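Long-range contacts in glutamate--cysteine ligase GshA (Methylobacillus flagellatus KT, PDB 3K1T), which probably acts as a ligase joining glutamate to cysteine in the first step of glutathione synthesis: residues A95-L100 with D170-L175; E252-K257 with D300-L305; V280-D285 with M294-A299. All blocks are in the same frame, centred on the assembly; numbering follows the deposited sequence. Where two conformers were deposited one is given.

Interaction 1. Residues A95-L100 with D170-L175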
# COMPACT_ATOMS: atom_id res chain seq x y z
N ALA A 95 3.19 18.31 3.26
CA ALA A 95 3.02 18.38 4.70
C ALA A 95 4.19 17.76 5.45
O ALA A 95 4.69 16.71 5.11
CB ALA A 95 1.70 17.71 5.13
N ARG A 96 4.68 18.48 6.44
CA ARG A 96 5.60 17.92 7.42
C ARG A 96 4.84 17.60 8.70
O ARG A 96 5.17 16.63 9.38
CB ARG A 96 6.69 18.94 7.78
CG ARG A 96 7.64 19.29 6.69
CD ARG A 96 8.65 20.31 7.20
NE ARG A 96 9.82 20.46 6.34
CZ ARG A 96 9.90 21.27 5.28
NH1 ARG A 96 8.85 22.00 4.89
NH2 ARG A 96 11.03 21.34 4.57
N ARG A 97 3.89 18.47 9.06
CA ARG A 97 3.20 18.43 10.34
C ARG A 97 1.68 18.31 10.13
O ARG A 97 1.15 18.90 9.20
CB ARG A 97 3.50 19.71 11.13
CG ARG A 97 4.94 19.84 11.60
CD ARG A 97 5.23 21.19 12.22
NE ARG A 97 5.31 22.25 11.22
CZ ARG A 97 6.37 22.50 10.43
NH1 ARG A 97 7.48 21.75 10.50
NH2 ARG A 97 6.32 23.49 9.55
N LEU A 98 1.00 17.58 11.00
CA LEU A 98 -0.44 17.44 10.91
C LEU A 98 -1.06 17.63 12.27
O LEU A 98 -0.64 16.99 13.25
CB LEU A 98 -0.76 16.05 10.38
CG LEU A 98 -2.19 15.76 9.99
CD1 LEU A 98 -2.66 16.62 8.82
CD2 LEU A 98 -2.32 14.22 9.63
N LEU A 99 -2.04 18.53 12.35
CA LEU A 99 -2.84 18.71 13.56
C LEU A 99 -4.06 17.83 13.43
O LEU A 99 -4.80 17.94 12.45
CB LEU A 99 -3.28 20.20 13.70
CG LEU A 99 -4.06 20.58 14.96
CD1 LEU A 99 -3.16 20.54 16.19
CD2 LEU A 99 -4.72 21.99 14.83
N LEU A 100 -4.25 16.96 14.42
CA LEU A 100 -5.39 16.05 14.47
C LEU A 100 -6.41 16.57 15.48
O LEU A 100 -6.11 16.70 16.67
CB LEU A 100 -4.96 14.63 14.85
CG LEU A 100 -6.06 13.54 14.98
CD1 LEU A 100 -6.69 13.22 13.62
CD2 LEU A 100 -5.46 12.24 15.62
N ASP A 170 3.09 24.57 14.29
CA ASP A 170 2.21 25.15 13.29
C ASP A 170 2.09 24.20 12.13
O ASP A 170 3.04 24.05 11.38
CB ASP A 170 2.68 26.51 12.80
CG ASP A 170 1.72 27.07 11.74
OD1 ASP A 170 1.76 26.64 10.57
OD2 ASP A 170 0.87 27.88 12.08
N SER A 171 0.92 23.58 11.97
CA SER A 171 0.78 22.58 10.94
C SER A 171 0.40 23.14 9.64
O SER A 171 -0.22 24.21 9.50
CB SER A 171 -0.23 21.48 11.31
OG SER A 171 -1.53 22.02 11.42
N CYS A 172 0.69 22.31 8.67
CA CYS A 172 0.45 22.55 7.30
C CYS A 172 -1.10 22.31 7.00
O CYS A 172 -1.81 23.08 6.33
CB CYS A 172 1.50 21.59 6.59
SG CYS A 172 3.39 21.42 7.41
N ALA A 173 -1.62 21.24 7.57
CA ALA A 173 -2.98 20.83 7.36
C ALA A 173 -3.58 20.32 8.66
O ALA A 173 -2.87 20.06 9.63
CB ALA A 173 -3.02 19.72 6.29
N ILE A 174 -4.89 20.16 8.65
CA ILE A 174 -5.67 19.78 9.82
C ILE A 174 -6.54 18.59 9.47
O ILE A 174 -7.37 18.69 8.57
CB ILE A 174 -6.56 20.94 10.27
CG1 ILE A 174 -5.70 22.17 10.62
CG2 ILE A 174 -7.48 20.54 11.46
CD1 ILE A 174 -6.50 23.47 10.64
N LEU A 175 -6.36 17.47 10.16
CA LEU A 175 -7.16 16.28 9.95
C LEU A 175 -8.26 16.21 10.97
O LEU A 175 -8.01 16.20 12.18
CB LEU A 175 -6.30 15.00 10.00
CG LEU A 175 -7.03 13.68 9.80
CD1 LEU A 175 -7.65 13.60 8.38
CD2 LEU A 175 -6.09 12.44 10.03
O HOH W 1 3.46 25.01 8.65

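Interaction 2. Residues E252-K257 with D300-L305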
# COMPACT_ATOMS: atom_id res chain seq x y z
N GLU A 252 -50.59 11.39 7.30
CA GLU A 252 -51.00 10.65 6.12
C GLU A 252 -49.93 10.66 5.02
O GLU A 252 -49.73 9.65 4.36
CB GLU A 252 -52.36 11.10 5.60
CG GLU A 252 -53.52 10.62 6.53
CD GLU A 252 -53.49 9.08 6.76
OE1 GLU A 252 -53.39 8.35 5.76
OE2 GLU A 252 -53.53 8.60 7.94
N GLN A 253 -49.28 11.80 4.83
CA GLN A 253 -48.15 11.96 3.91
C GLN A 253 -47.08 10.90 4.22
O GLN A 253 -46.67 10.14 3.36
CB GLN A 253 -47.53 13.37 4.10
CG GLN A 253 -46.09 13.57 3.57
CD GLN A 253 -46.08 14.37 2.28
OE1 GLN A 253 -46.96 14.15 1.40
NE2 GLN A 253 -45.14 15.34 2.17
N LEU A 254 -46.67 10.85 5.47
CA LEU A 254 -45.64 9.90 5.90
C LEU A 254 -46.10 8.44 5.73
O LEU A 254 -45.35 7.61 5.21
CB LEU A 254 -45.24 10.17 7.34
CG LEU A 254 -44.00 9.44 7.87
CD1 LEU A 254 -42.77 9.64 7.01
CD2 LEU A 254 -43.70 9.90 9.32
N ALA A 255 -47.33 8.15 6.18
CA ALA A 255 -47.91 6.80 6.09
C ALA A 255 -47.95 6.31 4.65
O ALA A 255 -47.65 5.13 4.39
CB ALA A 255 -49.34 6.75 6.74
N GLU A 256 -48.31 7.20 3.73
CA GLU A 256 -48.45 6.82 2.33
C GLU A 256 -47.08 6.47 1.77
O GLU A 256 -46.94 5.55 0.99
CB GLU A 256 -49.06 7.96 1.49
CG GLU A 256 -50.57 8.17 1.71
CD GLU A 256 -51.13 9.54 1.23
OE1 GLU A 256 -50.35 10.46 0.80
OE2 GLU A 256 -52.38 9.68 1.30
N LYS A 257 -46.07 7.25 2.15
CA LYS A 257 -44.72 6.97 1.66
C LYS A 257 -44.15 5.68 2.24
O LYS A 257 -43.46 4.96 1.53
CB LYS A 257 -43.80 8.14 1.90
CG LYS A 257 -44.11 9.29 0.93
CD LYS A 257 -43.36 10.51 1.28
CE LYS A 257 -43.82 11.70 0.43
NZ LYS A 257 -43.09 11.65 -0.82
N ASP A 300 -49.13 1.82 9.61
CA ASP A 300 -49.75 2.06 10.92
C ASP A 300 -48.74 2.37 12.03
O ASP A 300 -49.05 3.10 12.97
CB ASP A 300 -50.64 0.91 11.34
CG ASP A 300 -52.05 1.03 10.76
OD1 ASP A 300 -52.39 2.09 10.18
OD2 ASP A 300 -52.82 0.05 10.91
N ASP A 301 -47.52 1.87 11.90
CA ASP A 301 -46.48 2.16 12.86
C ASP A 301 -46.08 3.64 12.91
O ASP A 301 -45.50 4.06 13.90
CB ASP A 301 -45.20 1.33 12.58
CG ASP A 301 -45.39 -0.16 12.83
OD1 ASP A 301 -46.34 -0.55 13.54
OD2 ASP A 301 -44.60 -0.95 12.31
N VAL A 302 -46.35 4.43 11.87
CA VAL A 302 -46.08 5.87 11.97
C VAL A 302 -47.28 6.73 12.38
O VAL A 302 -47.15 7.95 12.55
CB VAL A 302 -45.40 6.45 10.69
CG1 VAL A 302 -44.07 5.74 10.42
CG2 VAL A 302 -46.31 6.40 9.46
N ARG A 303 -48.45 6.10 12.54
CA ARG A 303 -49.66 6.79 12.96
C ARG A 303 -49.77 6.78 14.48
O ARG A 303 -49.43 5.80 15.15
CB ARG A 303 -50.89 6.11 12.37
CG ARG A 303 -50.99 6.22 10.88
CD ARG A 303 -52.21 5.53 10.32
NE ARG A 303 -52.43 5.95 8.94
CZ ARG A 303 -52.35 5.18 7.86
NH1 ARG A 303 -52.11 3.87 7.95
NH2 ARG A 303 -52.56 5.72 6.67
N ASP A 304 -50.23 7.90 15.01
CA ASP A 304 -50.57 8.02 16.44
C ASP A 304 -49.39 7.64 17.34
O ASP A 304 -49.51 6.82 18.25
CB ASP A 304 -51.81 7.16 16.75
CG ASP A 304 -52.56 7.63 17.98
OD1 ASP A 304 -52.50 8.85 18.29
OD2 ASP A 304 -53.18 6.79 18.64
N LEU A 305 -48.22 8.22 17.04
CA LEU A 305 -47.01 7.94 17.80
C LEU A 305 -47.19 8.27 19.26
O LEU A 305 -47.89 9.24 19.61
CB LEU A 305 -45.85 8.80 17.26
CG LEU A 305 -45.39 8.58 15.83
CD1 LEU A 305 -44.30 9.58 15.53
CD2 LEU A 305 -44.92 7.16 15.63

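Interaction 3. Residues V280-D285 with M294-A299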
# COMPACT_ATOMS: atom_id res chain seq x y z
N VAL A 280 -38.70 -0.65 7.25
CA VAL A 280 -38.24 0.65 6.79
C VAL A 280 -37.62 1.40 7.95
O VAL A 280 -38.13 1.34 9.07
CB VAL A 280 -39.40 1.45 6.16
CG1 VAL A 280 -39.05 2.97 6.06
CG2 VAL A 280 -39.73 0.82 4.77
N ILE A 281 -36.49 2.07 7.67
CA ILE A 281 -35.84 2.91 8.65
C ILE A 281 -36.31 4.34 8.33
O ILE A 281 -36.16 4.81 7.20
CB ILE A 281 -34.31 2.84 8.56
CG1 ILE A 281 -33.82 1.39 8.67
CG2 ILE A 281 -33.63 3.71 9.67
CD1 ILE A 281 -32.30 1.25 8.34
N VAL A 282 -36.89 4.99 9.32
CA VAL A 282 -37.35 6.39 9.24
C VAL A 282 -36.34 7.27 9.95
O VAL A 282 -36.11 7.14 11.16
CB VAL A 282 -38.76 6.57 9.85
CG1 VAL A 282 -39.29 8.00 9.61
CG2 VAL A 282 -39.75 5.51 9.28
N LYS A 283 -35.71 8.16 9.17
CA LYS A 283 -34.66 9.04 9.67
C LYS A 283 -35.14 10.52 9.63
O LYS A 283 -35.32 11.06 8.55
CB LYS A 283 -33.39 8.90 8.82
CG LYS A 283 -32.85 7.45 8.59
CD LYS A 283 -32.00 7.33 7.26
CE LYS A 283 -31.30 5.94 7.07
NZ LYS A 283 -29.93 5.91 7.79
N ALA A 284 -35.35 11.14 10.80
CA ALA A 284 -35.77 12.55 10.87
C ALA A 284 -34.49 13.37 11.04
O ALA A 284 -33.84 13.26 12.09
CB ALA A 284 -36.71 12.78 12.05
N ASP A 285 -34.12 14.14 10.03
CA ASP A 285 -32.89 14.95 10.05
C ASP A 285 -33.16 16.38 10.55
O ASP A 285 -33.87 17.13 9.89
CB ASP A 285 -32.29 15.05 8.66
CG ASP A 285 -31.00 15.92 8.63
OD1 ASP A 285 -30.32 16.05 9.66
OD2 ASP A 285 -30.69 16.44 7.55
N MSE A 294 -36.24 5.57 13.77
CA MSE A 294 -37.11 4.45 14.20
C MSE A 294 -37.28 3.49 13.03
O MSE A 294 -37.12 3.89 11.87
CB MSE A 294 -38.49 4.94 14.68
CG MSE A 294 -39.32 5.61 13.64
SE MSE A 294 -41.05 6.30 14.32
CE MSE A 294 -42.01 4.60 14.71
N THR A 295 -37.63 2.24 13.33
CA THR A 295 -37.91 1.26 12.26
C THR A 295 -39.39 0.93 12.31
O THR A 295 -39.98 0.88 13.38
CB THR A 295 -37.06 -0.05 12.36
OG1 THR A 295 -37.21 -0.62 13.65
CG2 THR A 295 -35.55 0.24 12.09
N VAL A 296 -39.96 0.69 11.14
CA VAL A 296 -41.36 0.36 11.02
C VAL A 296 -41.56 -0.82 10.08
O VAL A 296 -40.76 -1.05 9.17
CB VAL A 296 -42.21 1.58 10.52
CG1 VAL A 296 -42.14 2.75 11.52
CG2 VAL A 296 -41.81 2.03 9.14
N LYS A 297 -42.63 -1.58 10.32
CA LYS A 297 -43.03 -2.68 9.44
C LYS A 297 -44.39 -2.45 8.78
O LYS A 297 -44.83 -3.24 7.98
CB LYS A 297 -43.04 -3.99 10.22
CG LYS A 297 -41.62 -4.47 10.59
CD LYS A 297 -41.66 -5.74 11.39
CE LYS A 297 -40.31 -6.46 11.40
NZ LYS A 297 -40.33 -7.78 12.14
N SER A 298 -45.04 -1.33 9.08
CA SER A 298 -46.28 -0.97 8.41
C SER A 298 -46.53 0.53 8.51
O SER A 298 -45.98 1.20 9.39
CB SER A 298 -47.47 -1.72 9.02
OG SER A 298 -47.80 -1.14 10.25
N ALA A 299 -47.39 1.04 7.63
CA ALA A 299 -47.80 2.45 7.66
C ALA A 299 -48.43 2.79 9.01
O ALA A 299 -48.28 3.91 9.52
CB ALA A 299 -48.78 2.74 6.51

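Interaction 1. Residues A95-L100 with D170-L175
Neighbouring parallel strands of a mixed beta-sheet meet here: L99 pairs with I174 and L100 with L175, in strands 97-102 and 173-177, while 97-102 is flanked on its other edge by strand 128-133. Two backbone bonds hold them, L99 N to A173 O (3.2 Å) and L175 N to L99 O (2.8 Å). A173 O also accepts from S171 OG at 3.0 Å, the hydroxyl standing above the carbonyl plane. On the face of L98, L100 and L175, L100 CD1 lies 3.7 Å from L175 CD2, side chains abreast, and helix 109-124 packs over them through L118 and L122. L98, its CG anti to the backbone N (chi1 -170°), sets CD1 4.0 Å from A173 CB and CD2 against L175 CB. An alanine at L98 is likely to open a gap between A173, L175 and L122 of that helix. At the start of the contact R97, in one of its two conformers, bends at chi3 and sends NE to D170 O (2.9 Å), which lies near the guanidinium plane; the D170 carboxylate itself pairs with R163. A water also donates to D170 O, so this carbonyl, like that of A173, is gripped by two donors.

Interaction 2. Residues E252-K257 with D300-L305
R303 runs extended from CG to NE, and E252 folds back at chi2 (-54°), so that guanidinium and carboxylate meet although E252 leaves its backbone heading away from the loop. The result is a salt-bridge network that fastens the loop between strand 291-296 and helix 307-314 to the first turns of helix 251-272. R303 grips E252 side-on with two nitrogens: NH2 reaches the syn lone pair of OE1 at 2.9 Å, and NE reaches OE2 at 3.0 Å from the syn side. The two planes are 12° apart, nearly coplanar. At the far edge, R303 NH1 bonds D300 OD1 (2.9 Å) on its anti side, so carboxylates at two edges probably stabilise the positive charge and hold the group against rotation. Beneath this polar clasp the contact is apolar. V302 directs CG2 at the helix, 3.8 Å from A255 CA, while its CB lies 4.1 Å from L254 CD2, the two side chains crossing at a slant. L254 continues inward to V325 and L327 of strand 324-329, and V302 to V296. A255 serves both layers, for its CB also lies over one face of the R303 guanidinium, 3.4 Å from NH2.

Interaction 3. Residues V280-D285 with M294-A299
Backbone hydrogen bonds come first in joining V280-V282 to M294-V296, and they form two reciprocal pairs. V280 N gives to V296 O and V296 N returns to V280 O, both at 2.8 Å. V282 N gives to M294 O at 2.8 Å, with an N-H...O angle of 170°, and M294 N returns to V282 O at 3.0 Å. Between these hydrogen-bonded pairs lies the non-hydrogen-bonded pair I281 and T295, whose CA atoms are 4.5 Å apart. There T295 CA approaches V280 O to 3.2 Å in a CA-H...O contact, giving that carbonyl a second, weaker partner.

Apolar contacts follow on both faces. On the face of V280, V282, M294 and V296, V296 holds CG2 between its backbone N and carbonyl carbon, with CG1 anti to that carbon (chi1 -62°). CG2 therefore turns to the neighbouring strand, 3.9 Å from V280 CB and 4.0 Å from V282 CG2, touching both valines, while CG1 faces D301. The selenomethionine M294 meets V282 through its methylene carbon, CG to CB; beyond it the chain bends at chi3 and packs with M313 of helix 307-314. V280 rests on L261, L262 and I265 of helix 251-272, so both helices cover this buried face. The other face is more open: I281 CG1 and T295 CG2 lie alongside each other at 4.0 Å, their side chains pointing the same way, and T295 also touches L370.

Strand 280-285 is bonded on its far edge to 324-329, through I281 with Q328 and K283 with I326, whereas 291-296 is outermost within the chain. The arrangement is that of an antiparallel beta hairpin at the border of a four-stranded sheet, backed by helices on one face.

From the N terminus, interaction 1 comes first, closing a loop of 69 residues between A95-L100 and D170-L175 within the mixed sheet, before either of the others opens. Interaction 2 opens next on helix 251-272 and closes at D300-L305. Interaction 3, a short hairpin closure, is nested inside that loop. Interactions 2 and 3 have centres about 9 Å apart and touch, A255 O packing on A299 CB at 3.4 Å. Together they tie helix 251-272 and the loop after strand 291-296 to the edge of the four-stranded sheet. Interaction 1 lies on the opposite side of the chain's centre, its centre about 49 Å from that of interaction 2.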